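Long-range contacts in predicted protein (Acinetobacter sp. RUH2624, PDB 4MEA), which hydrolyses epoxides, as a secreted Cif-type virulence factor of the alpha/beta hydrolase fold: residues Ser107-Ser112 and Ser140-Ala145; Ser132-Asn137 and Met157-Pro162; Lys153-Asp158 and Met268-Gln273. All blocks are in the same frame, centred on the assembly; numbering follows the deposited sequence.

Contact 1: residues Ser107-Ser112 and Ser140-Ala145; sequences SAENTS and SYPLVA
Ser140 meets Ser112 through its backbone: the hydroxyl OG of Ser112 stands 3.6 Å from the carbonyl C of Ser140, while the side chain of Ser140 turns away and bonds to Gly136 and Tyr130. Two residues on, Pro142 has its CB directed toward helix 108-123, and its ring carbons touch three residues there. CD lies 3.6 Å from CB of Ala108 and also touches the Ser112 hydroxyl, so the ring sits on small side chains. At its other end, CB of Pro142 is 3.5 Å from OE1 of Glu109; the CB of Glu109 points away from this helix, and a bend at chi2 (-75°) folds the carboxylate back across the proline. Helices 108-123 and 136-146 of the alpha/beta hydrolase fold precede and follow strand 128-133; the axes of 108-112 and 140-145 come within 7.2 Å, their N-to-C directions 64° apart. Helix 136-146 is kinked here, since the N atoms of Pro142 and Leu143 lack bonds to the preceding turn. Leu143 makes good its loss across the contact: its N donates to OG of Ser112 at 2.9 Å. The same OG is also hydrogen-bonded to Ala139 O, so the hydroxyl is inserted between the carbonyl and the amide that an unbroken helical turn would join directly. With chi1 at -81°, OG lies beside the Ser112 backbone N, on the side turned to the kink. Leu143 then closes over the serine, with CB 3.3 Å from its OG and CD1 3.6 Å from its O.

Contact 2: residues Ser132-Asn137 and Met157-Pro162; sequences SHDLGN and MDSPIP
His133 lays the CD2 edge of its imidazole against Met157, with the methionine CB in the plane of the ring and 3.6 Å from CD2. The histidine ends strand 128-133 and opens the sharp turn that leads into helix 136-146, the nucleophile elbow of the alpha/beta hydrolase fold. Asp134 occupies its apex: phi 55° and psi -130° put it in the strained backbone shape expected there, inside a type II' turn from His133 to Gly136. This position, with its carboxylate hydrogen-bonded by Phe67 N and to His305 NE2, is consistent with Asp134 being the nucleophile of an epoxide hydrolase. Its own neighbour adds a grip, Leu135 N lying 2.6 Å from Asp134 OD2.

The last rung of the parallel pair is held by weak bonds. Met157 N reaches Ser132 O at 2.8 Å, but that bond is bent, and the return bond from Asp134 N to Met157 O, though nearly straight, is long and weak. Asn137, on the first turn of the helix, takes over. Chi1 of -65° sets its CG beside the backbone N, and ND2 then donates to Ser159 O at 2.7 Å. Ser159 O lies in the amide plane of Asn137, whereas the donor stands above the Ser159 carbonyl plane. A weak second bond joins ND2 to Met157 O at 3.3 Å, so one amide group bridges two carbonyls of the buried loop. Ser159 packs against the elbow, its OG 3.1 Å from CA of Asp134, and beyond it the ring carbon CD of Pro162 rests 3.6 Å from Asn137 O.

Contact 3: residues Lys153-Asp158 and Met268-Gln273; sequences KAVFMD and MALTGQ
Two neighbouring parallel strands of the central alpha/beta hydrolase sheet, 151-157 and 267-272, are zipped together here; the axes of 153-157 and 268-272 run 26° apart. Four backbone bonds form the ladder. Three are 3.0 Å long, Met268 N to Ala154 O, Phe156 N to Met268 O and Leu270 N to Phe156 O, and the last, Asp158 N to Leu270 O, is 2.8 Å. Side chains pack on the face carrying Val155, Met157, Met268 and Leu270. Val155 and Met268 run side by side, and the bend at chi3 (66°) curls the methionine CE to 3.7 Å from CG1 of Val155. Met157 and Leu270 repeat the pattern: Met157 CE lies 4.0 Å from Leu270 CD2. Helix 307-323 lies over part of this face. Phe156 projects from the other face towards helix 136-146.

Beyond the ladder the pairing passes from backbone to side chain, as Gly272 N donates to Asp158 OD1 at 3.0 Å. That bond is almost straight (174°) and comes from above the carboxylate plane. Thr271 crosses the aspartate at about a right angle, its CB 3.3 Å from Asp158 OD1. OD2 is hydrogen-bonded to His305 ND1 and Val276 N. Amides on both oxygens thus restrain the rotation of the carboxylate and present OD2 to His305, consistent with Asp158 being the acid of a catalytic triad.

In the fold
The three contacts run across one alpha/beta hydrolase core. Contacts 2 and 3 are close, centres about 8 Å apart, and share Met157, the last residue of strand 151-157, and Asp158 directly after it; that strand lies between strands 128-133 and 267-272 in the sheet. Contact 1 lies on the helical layer, its centre about 12 Å from that of contact 2 and 17 Å from that of contact 3; it shares helix 136-146 with contact 2. Along the chain contacts 1 and 2 interleave, whereas contact 3 reaches over 109 intervening residues, a little over half of them helical. His305 is hydrogen-bonded to both Asp134 and Asp158, which fits a catalytic triad assembled from distant parts of the sequence.

Contact 1: residues Ser107-Ser112 and Ser140-Ala145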
# COMPACT_ATOMS: atom_id res chain seq x y z
N SER A 107 19.37 3.25 6.09
CA SER A 107 19.84 2.81 4.78
C SER A 107 20.80 1.63 4.91
O SER A 107 21.47 1.46 5.94
CB SER A 107 20.51 3.95 4.02
OG SER A 107 21.76 4.32 4.59
N ALA A 108 20.87 0.82 3.85
CA ALA A 108 21.77 -0.33 3.78
C ALA A 108 23.20 -0.02 4.25
O ALA A 108 23.78 -0.76 5.04
CB ALA A 108 21.80 -0.86 2.36
N GLU A 109 23.78 1.06 3.74
CA GLU A 109 25.15 1.41 4.13
C GLU A 109 25.29 1.61 5.63
O GLU A 109 26.23 1.10 6.25
CB GLU A 109 25.63 2.67 3.40
CG GLU A 109 25.87 2.48 1.91
CD GLU A 109 27.15 1.72 1.61
OE1 GLU A 109 27.83 1.26 2.56
OE2 GLU A 109 27.48 1.58 0.41
N ASN A 110 24.36 2.35 6.22
CA ASN A 110 24.42 2.61 7.66
C ASN A 110 24.21 1.35 8.52
O ASN A 110 24.98 1.10 9.44
CB ASN A 110 23.44 3.70 8.08
CG ASN A 110 23.86 4.38 9.38
OD1 ASN A 110 25.05 4.54 9.63
ND2 ASN A 110 22.89 4.77 10.19
N THR A 111 23.17 0.58 8.23
CA THR A 111 22.91 -0.65 8.99
C THR A 111 24.04 -1.65 8.76
O THR A 111 24.41 -2.40 9.67
CB THR A 111 21.55 -1.28 8.59
OG1 THR A 111 21.55 -1.54 7.18
CG2 THR A 111 20.41 -0.33 8.91
N SER A 112 24.59 -1.68 7.55
CA SER A 112 25.74 -2.55 7.28
C SER A 112 26.95 -2.16 8.13
O SER A 112 27.70 -3.02 8.62
CB SER A 112 26.10 -2.52 5.79
OG SER A 112 25.25 -3.37 5.03
N SER A 140 21.83 -5.49 4.57
CA SER A 140 23.08 -6.24 4.53
C SER A 140 23.89 -6.21 3.24
O SER A 140 25.04 -6.66 3.25
CB SER A 140 22.83 -7.72 4.87
OG SER A 140 22.22 -7.85 6.15
N TYR A 141 23.35 -5.72 2.13
CA TYR A 141 24.12 -5.91 0.90
C TYR A 141 25.52 -5.26 0.90
O TYR A 141 26.49 -5.90 0.50
CB TYR A 141 23.37 -5.61 -0.41
CG TYR A 141 24.22 -6.06 -1.58
CD1 TYR A 141 24.36 -7.41 -1.87
CD2 TYR A 141 24.94 -5.14 -2.34
CE1 TYR A 141 25.19 -7.84 -2.93
CE2 TYR A 141 25.76 -5.55 -3.38
CZ TYR A 141 25.88 -6.89 -3.67
OH TYR A 141 26.71 -7.29 -4.71
N PRO A 142 25.62 -3.99 1.33
CA PRO A 142 26.95 -3.37 1.40
C PRO A 142 27.87 -4.12 2.36
O PRO A 142 29.06 -4.23 2.06
CB PRO A 142 26.66 -1.96 1.92
CG PRO A 142 25.25 -1.69 1.43
CD PRO A 142 24.55 -3.00 1.58
N LEU A 143 27.35 -4.63 3.47
CA LEU A 143 28.15 -5.44 4.38
C LEU A 143 28.78 -6.62 3.63
O LEU A 143 30.00 -6.84 3.69
CB LEU A 143 27.31 -5.95 5.56
CG LEU A 143 28.03 -6.74 6.66
CD1 LEU A 143 27.32 -6.58 7.99
CD2 LEU A 143 28.16 -8.22 6.29
N VAL A 144 27.95 -7.38 2.93
CA VAL A 144 28.43 -8.55 2.19
C VAL A 144 29.36 -8.19 1.03
O VAL A 144 30.44 -8.78 0.89
CB VAL A 144 27.25 -9.40 1.67
CG1 VAL A 144 27.75 -10.51 0.75
CG2 VAL A 144 26.47 -9.99 2.85
N ALA A 145 28.94 -7.24 0.20
CA ALA A 145 29.73 -6.83 -0.96
C ALA A 145 31.09 -6.24 -0.57
O ALA A 145 32.08 -6.47 -1.26
CB ALA A 145 28.94 -5.84 -1.80

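Contact 2: residues Ser132-Asn137 and Met157-Pro162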
# COMPACT_ATOMS: atom_id res chain seq x y z
N SER A 132 20.67 -14.21 5.56
CA SER A 132 19.80 -13.05 5.74
C SER A 132 18.38 -13.32 5.24
O SER A 132 18.20 -14.10 4.31
CB SER A 132 20.42 -11.85 5.00
OG SER A 132 19.54 -10.75 4.96
N HIS A 133 17.38 -12.68 5.86
CA HIS A 133 15.98 -12.86 5.46
C HIS A 133 15.21 -11.54 5.50
O HIS A 133 15.42 -10.73 6.41
CB HIS A 133 15.29 -13.89 6.38
CG HIS A 133 13.85 -14.15 6.03
ND1 HIS A 133 12.80 -13.78 6.85
CD2 HIS A 133 13.28 -14.79 4.97
CE1 HIS A 133 11.66 -14.16 6.30
NE2 HIS A 133 11.92 -14.77 5.16
N ASP A 134 14.31 -11.33 4.54
CA ASP A 134 13.44 -10.15 4.55
C ASP A 134 14.28 -8.87 4.66
O ASP A 134 15.24 -8.70 3.90
CB ASP A 134 12.42 -10.26 5.69
CG ASP A 134 11.25 -9.30 5.54
OD1 ASP A 134 10.19 -9.74 5.04
OD2 ASP A 134 11.37 -8.11 5.92
N LEU A 135 13.94 -7.97 5.58
CA LEU A 135 14.67 -6.71 5.73
C LEU A 135 16.17 -6.91 5.99
O LEU A 135 16.97 -6.00 5.78
CB LEU A 135 14.07 -5.85 6.85
CG LEU A 135 12.88 -4.95 6.54
CD1 LEU A 135 12.55 -4.10 7.79
CD2 LEU A 135 13.13 -4.06 5.33
N GLY A 136 16.55 -8.10 6.44
CA GLY A 136 17.97 -8.42 6.53
C GLY A 136 18.63 -8.18 5.17
O GLY A 136 19.78 -7.77 5.10
N ASN A 137 17.88 -8.46 4.11
CA ASN A 137 18.38 -8.30 2.74
C ASN A 137 18.56 -6.84 2.37
O ASN A 137 19.37 -6.49 1.50
CB ASN A 137 17.42 -8.96 1.74
CG ASN A 137 17.34 -10.46 1.91
OD1 ASN A 137 18.02 -11.03 2.76
ND2 ASN A 137 16.49 -11.10 1.11
N MET A 157 17.34 -14.53 1.66
CA MET A 157 16.13 -15.35 1.71
C MET A 157 14.84 -14.59 1.38
O MET A 157 14.52 -13.57 1.99
CB MET A 157 16.03 -16.10 3.05
CG MET A 157 17.12 -17.15 3.23
SD MET A 157 17.17 -17.95 4.85
CE MET A 157 15.58 -18.79 4.90
N ASP A 158 14.13 -15.12 0.39
CA ASP A 158 12.81 -14.65 -0.07
C ASP A 158 12.72 -13.21 -0.59
O ASP A 158 12.40 -13.01 -1.75
CB ASP A 158 11.68 -14.95 0.95
CG ASP A 158 10.35 -15.25 0.26
OD1 ASP A 158 10.36 -15.99 -0.75
OD2 ASP A 158 9.30 -14.73 0.69
N SER A 159 12.98 -12.22 0.27
CA SER A 159 12.78 -10.82 -0.10
C SER A 159 13.81 -10.29 -1.10
O SER A 159 14.95 -10.75 -1.13
CB SER A 159 12.77 -9.91 1.13
OG SER A 159 11.69 -10.22 1.98
N PRO A 160 13.40 -9.32 -1.92
CA PRO A 160 14.36 -8.72 -2.85
C PRO A 160 15.41 -7.92 -2.08
O PRO A 160 15.13 -7.41 -1.00
CB PRO A 160 13.49 -7.78 -3.69
CG PRO A 160 12.31 -7.47 -2.83
CD PRO A 160 12.05 -8.74 -2.06
N ILE A 161 16.61 -7.86 -2.64
CA ILE A 161 17.63 -6.92 -2.20
C ILE A 161 17.26 -5.60 -2.88
O ILE A 161 16.94 -5.58 -4.06
CB ILE A 161 19.03 -7.37 -2.67
CG1 ILE A 161 19.39 -8.73 -2.04
CG2 ILE A 161 20.09 -6.32 -2.34
CD1 ILE A 161 20.48 -9.50 -2.79
N PRO A 162 17.27 -4.50 -2.12
CA PRO A 162 16.95 -3.20 -2.74
C PRO A 162 17.75 -2.93 -4.01
O PRO A 162 18.98 -3.00 -4.02
CB PRO A 162 17.33 -2.20 -1.64
CG PRO A 162 17.02 -2.95 -0.37
CD PRO A 162 17.45 -4.38 -0.66

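Contact 3: residues Lys153-Asp158 and Met268-Gln273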
# COMPACT_ATOMS: atom_id res chain seq x y z
N LYS A 153 30.68 -17.20 2.20
CA LYS A 153 29.48 -17.51 1.42
C LYS A 153 28.30 -16.74 2.02
O LYS A 153 28.27 -16.50 3.23
CB LYS A 153 29.16 -19.00 1.47
CG LYS A 153 30.26 -19.90 0.96
CD LYS A 153 29.87 -21.36 1.07
CE LYS A 153 30.96 -22.27 0.50
NZ LYS A 153 30.54 -23.69 0.51
N ALA A 154 27.34 -16.39 1.18
CA ALA A 154 26.20 -15.58 1.61
C ALA A 154 24.88 -16.11 1.07
O ALA A 154 24.80 -16.51 -0.09
CB ALA A 154 26.39 -14.13 1.18
N VAL A 155 23.85 -16.09 1.91
CA VAL A 155 22.51 -16.51 1.52
C VAL A 155 21.54 -15.38 1.80
O VAL A 155 21.54 -14.83 2.90
CB VAL A 155 22.05 -17.74 2.34
CG1 VAL A 155 20.67 -18.20 1.88
CG2 VAL A 155 23.08 -18.86 2.26
N PHE A 156 20.73 -15.03 0.80
CA PHE A 156 19.64 -14.07 0.97
C PHE A 156 18.32 -14.83 0.81
O PHE A 156 18.20 -15.69 -0.08
CB PHE A 156 19.74 -12.94 -0.06
CG PHE A 156 21.01 -12.13 0.05
CD1 PHE A 156 21.06 -11.00 0.86
CD2 PHE A 156 22.15 -12.51 -0.65
CE1 PHE A 156 22.23 -10.25 0.96
CE2 PHE A 156 23.32 -11.77 -0.54
CZ PHE A 156 23.35 -10.64 0.26
N MET A 157 17.34 -14.53 1.66
CA MET A 157 16.13 -15.35 1.71
C MET A 157 14.84 -14.59 1.38
O MET A 157 14.52 -13.57 1.99
CB MET A 157 16.03 -16.10 3.05
CG MET A 157 17.12 -17.15 3.23
SD MET A 157 17.17 -17.95 4.85
CE MET A 157 15.58 -18.79 4.90
N ASP A 158 14.13 -15.12 0.39
CA ASP A 158 12.81 -14.65 -0.07
C ASP A 158 12.72 -13.21 -0.59
O ASP A 158 12.40 -13.01 -1.75
CB ASP A 158 11.68 -14.95 0.95
CG ASP A 158 10.35 -15.25 0.26
OD1 ASP A 158 10.36 -15.99 -0.75
OD2 ASP A 158 9.30 -14.73 0.69
N MET A 268 23.59 -17.69 -2.54
CA MET A 268 22.34 -18.41 -2.76
C MET A 268 21.15 -17.48 -2.59
O MET A 268 21.13 -16.66 -1.66
CB MET A 268 22.21 -19.60 -1.80
CG MET A 268 20.87 -20.33 -1.91
SD MET A 268 20.87 -21.98 -1.18
CE MET A 268 21.11 -21.61 0.56
N ALA A 269 20.17 -17.61 -3.49
CA ALA A 269 18.83 -17.10 -3.28
C ALA A 269 17.97 -18.28 -2.83
O ALA A 269 17.86 -19.28 -3.54
CB ALA A 269 18.27 -16.48 -4.55
N LEU A 270 17.40 -18.16 -1.64
CA LEU A 270 16.58 -19.23 -1.08
C LEU A 270 15.22 -18.63 -0.74
O LEU A 270 15.12 -17.74 0.10
CB LEU A 270 17.27 -19.82 0.16
CG LEU A 270 16.52 -20.78 1.07
CD1 LEU A 270 16.09 -22.05 0.33
CD2 LEU A 270 17.41 -21.14 2.27
N THR A 271 14.18 -19.10 -1.42
CA THR A 271 12.89 -18.44 -1.34
C THR A 271 11.76 -19.45 -1.16
O THR A 271 11.97 -20.66 -1.26
CB THR A 271 12.60 -17.64 -2.61
OG1 THR A 271 12.24 -18.55 -3.66
CG2 THR A 271 13.82 -16.83 -3.04
N GLY A 272 10.57 -18.94 -0.90
CA GLY A 272 9.40 -19.78 -0.77
C GLY A 272 8.45 -19.58 -1.93
O GLY A 272 8.11 -18.44 -2.26
N GLN A 273 8.05 -20.67 -2.56
CA GLN A 273 7.10 -20.63 -3.67
C GLN A 273 5.85 -19.81 -3.36
O GLN A 273 5.33 -19.13 -4.25
CB GLN A 273 6.70 -22.05 -4.05
CG GLN A 273 5.65 -22.15 -5.15
CD GLN A 273 5.10 -23.56 -5.29
OE1 GLN A 273 4.74 -24.21 -4.29
NE2 GLN A 273 5.05 -24.05 -6.52